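Local structure of pumilio homolog 23 (Arabidopsis thaliana, 5WZK) at residues Ser329-Ser334 and Gln398-Phe403. The protein binds RNA sequence-specifically through pumilio repeats packed into a right-handed superhelix, recognising 18S rRNA, and probably regulates translation and mRNA stability. Residues are numbered along the deposited sequence; the frame is centred on the assembly and turned at random.
With nucleotides of chain B.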
loop_
_atom_site.group_PDB
_atom_site.type_symbol
_atom_site.label_atom_id
_atom_site.label_comp_id
_atom_site.label_asym_id
_atom_site.label_seq_id
_atom_site.Cartn_x
_atom_site.Cartn_y
_atom_site.Cartn_z
ATOM N N SER A 329 -7.110 -6.525 -11.733
ATOM C CA SER A 329 -6.217 -5.636 -12.471
ATOM C C SER A 329 -6.646 -5.490 -13.926
ATOM O O SER A 329 -6.665 -4.376 -14.461
ATOM C CB SER A 329 -4.779 -6.142 -12.382
ATOM O OG SER A 329 -4.330 -6.098 -11.040
ATOM N N LEU A 330 -6.973 -6.605 -14.590
ATOM C CA LEU A 330 -7.498 -6.536 -15.954
ATOM C C LEU A 330 -8.725 -5.632 -16.031
ATOM O O LEU A 330 -8.835 -4.780 -16.917
ATOM C CB LEU A 330 -7.835 -7.941 -16.442
ATOM C CG LEU A 330 -6.650 -8.703 -17.019
ATOM C CD1 LEU A 330 -7.069 -10.068 -17.529
ATOM C CD2 LEU A 330 -6.119 -7.891 -18.143
ATOM N N ILE A 331 -9.651 -5.795 -15.085
ATOM C CA ILE A 331 -10.822 -4.931 -15.024
ATOM C C ILE A 331 -10.410 -3.469 -14.922
ATOM O O ILE A 331 -10.930 -2.607 -15.643
ATOM C CB ILE A 331 -11.711 -5.342 -13.843
ATOM C CG1 ILE A 331 -12.277 -6.734 -14.086
ATOM C CG2 ILE A 331 -12.800 -4.304 -13.604
ATOM C CD1 ILE A 331 -13.337 -7.073 -13.137
ATOM N N ALA A 332 -9.465 -3.164 -14.032
ATOM C CA ALA A 332 -9.125 -1.766 -13.803
ATOM C C ALA A 332 -8.411 -1.158 -14.999
ATOM O O ALA A 332 -8.697 -0.020 -15.381
ATOM C CB ALA A 332 -8.275 -1.626 -12.543
ATOM N N VAL A 333 -7.478 -1.886 -15.609
ATOM C CA VAL A 333 -6.768 -1.281 -16.730
ATOM C C VAL A 333 -7.695 -1.185 -17.938
ATOM O O VAL A 333 -7.540 -0.285 -18.779
ATOM C CB VAL A 333 -5.460 -2.046 -17.040
ATOM C CG1 VAL A 333 -5.721 -3.350 -17.788
ATOM C CG2 VAL A 333 -4.516 -1.175 -17.834
ATOM N N SER A 334 -8.685 -2.085 -18.031
ATOM C CA SER A 334 -9.714 -1.959 -19.060
ATOM C C SER A 334 -10.385 -0.589 -19.007
ATOM O O SER A 334 -10.500 0.096 -20.035
ATOM C CB SER A 334 -10.748 -3.065 -18.902
ATOM O OG SER A 334 -11.872 -2.786 -19.706
ATOM N N GLN A 398 -16.560 -3.629 -7.141
ATOM C CA GLN A 398 -16.313 -2.191 -7.162
ATOM C C GLN A 398 -15.706 -1.782 -8.485
ATOM O O GLN A 398 -16.085 -0.761 -9.069
ATOM C CB GLN A 398 -15.386 -1.800 -6.014
ATOM C CG GLN A 398 -15.907 -2.228 -4.678
ATOM C CD GLN A 398 -14.937 -1.976 -3.546
ATOM O OE1 GLN A 398 -14.206 -0.987 -3.537
ATOM N NE2 GLN A 398 -14.937 -2.870 -2.569
ATOM N N GLY A 399 -14.769 -2.582 -8.988
ATOM C CA GLY A 399 -14.258 -2.320 -10.317
ATOM C C GLY A 399 -15.367 -2.321 -11.340
ATOM O O GLY A 399 -15.578 -1.334 -12.046
ATOM N N ILE A 400 -16.134 -3.413 -11.377
ATOM C CA ILE A 400 -17.201 -3.578 -12.358
ATOM C C ILE A 400 -18.129 -2.363 -12.389
ATOM O O ILE A 400 -18.443 -1.833 -13.464
ATOM C CB ILE A 400 -17.960 -4.885 -12.069
ATOM C CG1 ILE A 400 -17.103 -6.065 -12.505
ATOM C CG2 ILE A 400 -19.279 -4.923 -12.788
ATOM C CD1 ILE A 400 -16.947 -6.138 -13.970
ATOM N N PHE A 401 -18.531 -1.863 -11.221
ATOM C CA PHE A 401 -19.491 -0.767 -11.186
ATOM C C PHE A 401 -18.885 0.591 -11.508
ATOM O O PHE A 401 -19.586 1.597 -11.376
ATOM C CB PHE A 401 -20.203 -0.711 -9.827
ATOM C CG PHE A 401 -21.174 -1.842 -9.611
ATOM C CD1 PHE A 401 -22.311 -1.952 -10.393
ATOM C CD2 PHE A 401 -20.939 -2.803 -8.648
ATOM C CE1 PHE A 401 -23.198 -2.997 -10.217
ATOM C CE2 PHE A 401 -21.827 -3.851 -8.472
ATOM C CZ PHE A 401 -22.960 -3.943 -9.256
ATOM N N LYS A 402 -17.621 0.665 -11.928
ATOM C CA LYS A 402 -17.110 1.901 -12.522
ATOM C C LYS A 402 -17.230 1.899 -14.044
ATOM O O LYS A 402 -17.084 2.954 -14.671
ATOM C CB LYS A 402 -15.649 2.159 -12.093
ATOM C CG LYS A 402 -15.522 2.738 -10.681
ATOM C CD LYS A 402 -14.086 2.767 -10.154
ATOM C CE LYS A 402 -13.257 3.865 -10.809
ATOM N NZ LYS A 402 -11.853 3.896 -10.275
ATOM N N PHE A 403 -17.507 0.750 -14.655
ATOM C CA PHE A 403 -17.894 0.746 -16.056
ATOM C C PHE A 403 -19.246 1.427 -16.225
ATOM O O PHE A 403 -20.028 1.568 -15.277
ATOM C CB PHE A 403 -17.994 -0.681 -16.602
ATOM C CG PHE A 403 -16.673 -1.370 -16.818
ATOM C CD1 PHE A 403 -15.733 -0.851 -17.686
ATOM C CD2 PHE A 403 -16.400 -2.572 -16.182
ATOM C CE1 PHE A 403 -14.536 -1.498 -17.887
ATOM C CE2 PHE A 403 -15.212 -3.237 -16.395
ATOM C CZ PHE A 403 -14.278 -2.698 -17.245
ATOM P P A B 3 -14.180 -1.374 9.102
ATOM O OP1 A B 3 -15.439 -1.888 9.720
ATOM O OP2 A B 3 -12.919 -1.152 9.866
ATOM O "O5'" A B 3 -13.880 -2.397 7.928
ATOM C "C5'" A B 3 -12.555 -2.756 7.589
ATOM C "C4'" A B 3 -12.571 -3.957 6.697
ATOM O "O4'" A B 3 -13.514 -3.734 5.626
ATOM C "C3'" A B 3 -11.271 -4.293 5.988
ATOM O "O3'" A B 3 -10.416 -5.048 6.819
ATOM C "C2'" A B 3 -11.750 -5.079 4.778
ATOM O "O2'" A B 3 -12.052 -6.413 5.175
ATOM C "C1'" A B 3 -13.066 -4.362 4.451
ATOM N N9 A B 3 -12.963 -3.331 3.398
ATOM C C8 A B 3 -12.862 -1.977 3.581
ATOM N N7 A B 3 -12.830 -1.300 2.454
ATOM C C5 A B 3 -12.934 -2.257 1.458
ATOM C C6 A B 3 -12.967 -2.185 0.049
ATOM N N6 A B 3 -12.892 -1.062 -0.667
ATOM N N1 A B 3 -13.089 -3.343 -0.636
ATOM C C2 A B 3 -13.178 -4.488 0.049
ATOM N N3 A B 3 -13.160 -4.686 1.367
ATOM C C4 A B 3 -13.034 -3.517 2.029
#
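With CG1 of Ile331 anti to the carbonyl carbon (chi1 -66°) and CD1 extended beyond it, the two branches of this side chain meet different partners in Gln398-Phe403. CD1 meets CD1 of Ile400 at 3.8 Å, the two side chains crossing at a slant, while CG2 of Ile331 lies 3.8 Å from CE2 of Phe403 and also rests against the backbone of Gly399. Helix 391-400 ends here, and a type I turn from Ile400 to Phe403 folds the chain so that the far end of the phenyl ring reaches helix 324-337. Ser334 completes the patch at the ring edge: its OG is 3.4 Å from CZ of Phe403, yet the hydroxyl's polar partner is the carbonyl of Ser339. One residue before Gly399, Gln398 extends to A3 of chain B, whose N6 donates to its OE1 (3.2 Å, 147° at the hydrogen), with Gln398 NE2 2.7 Å from N1 of the base. The amide thus meets the adenine at its Watson-Crick edge, as in base-reading PUF repeats. Shortening Gln398 to an alanine would probably leave N6 without this acceptor and N1 without the nearby amide nitrogen, and so weaken selection of the base. The largely apolar patch joins helix 324-337 to the C-terminal end of helix 391-400 and the turn that follows, behind this RNA-reading position, with helix 341-352 packing on Ser334, Ile400 and Phe403 through Glu341 and Cys345, and helix 432-440 touching Gln398 through Arg434.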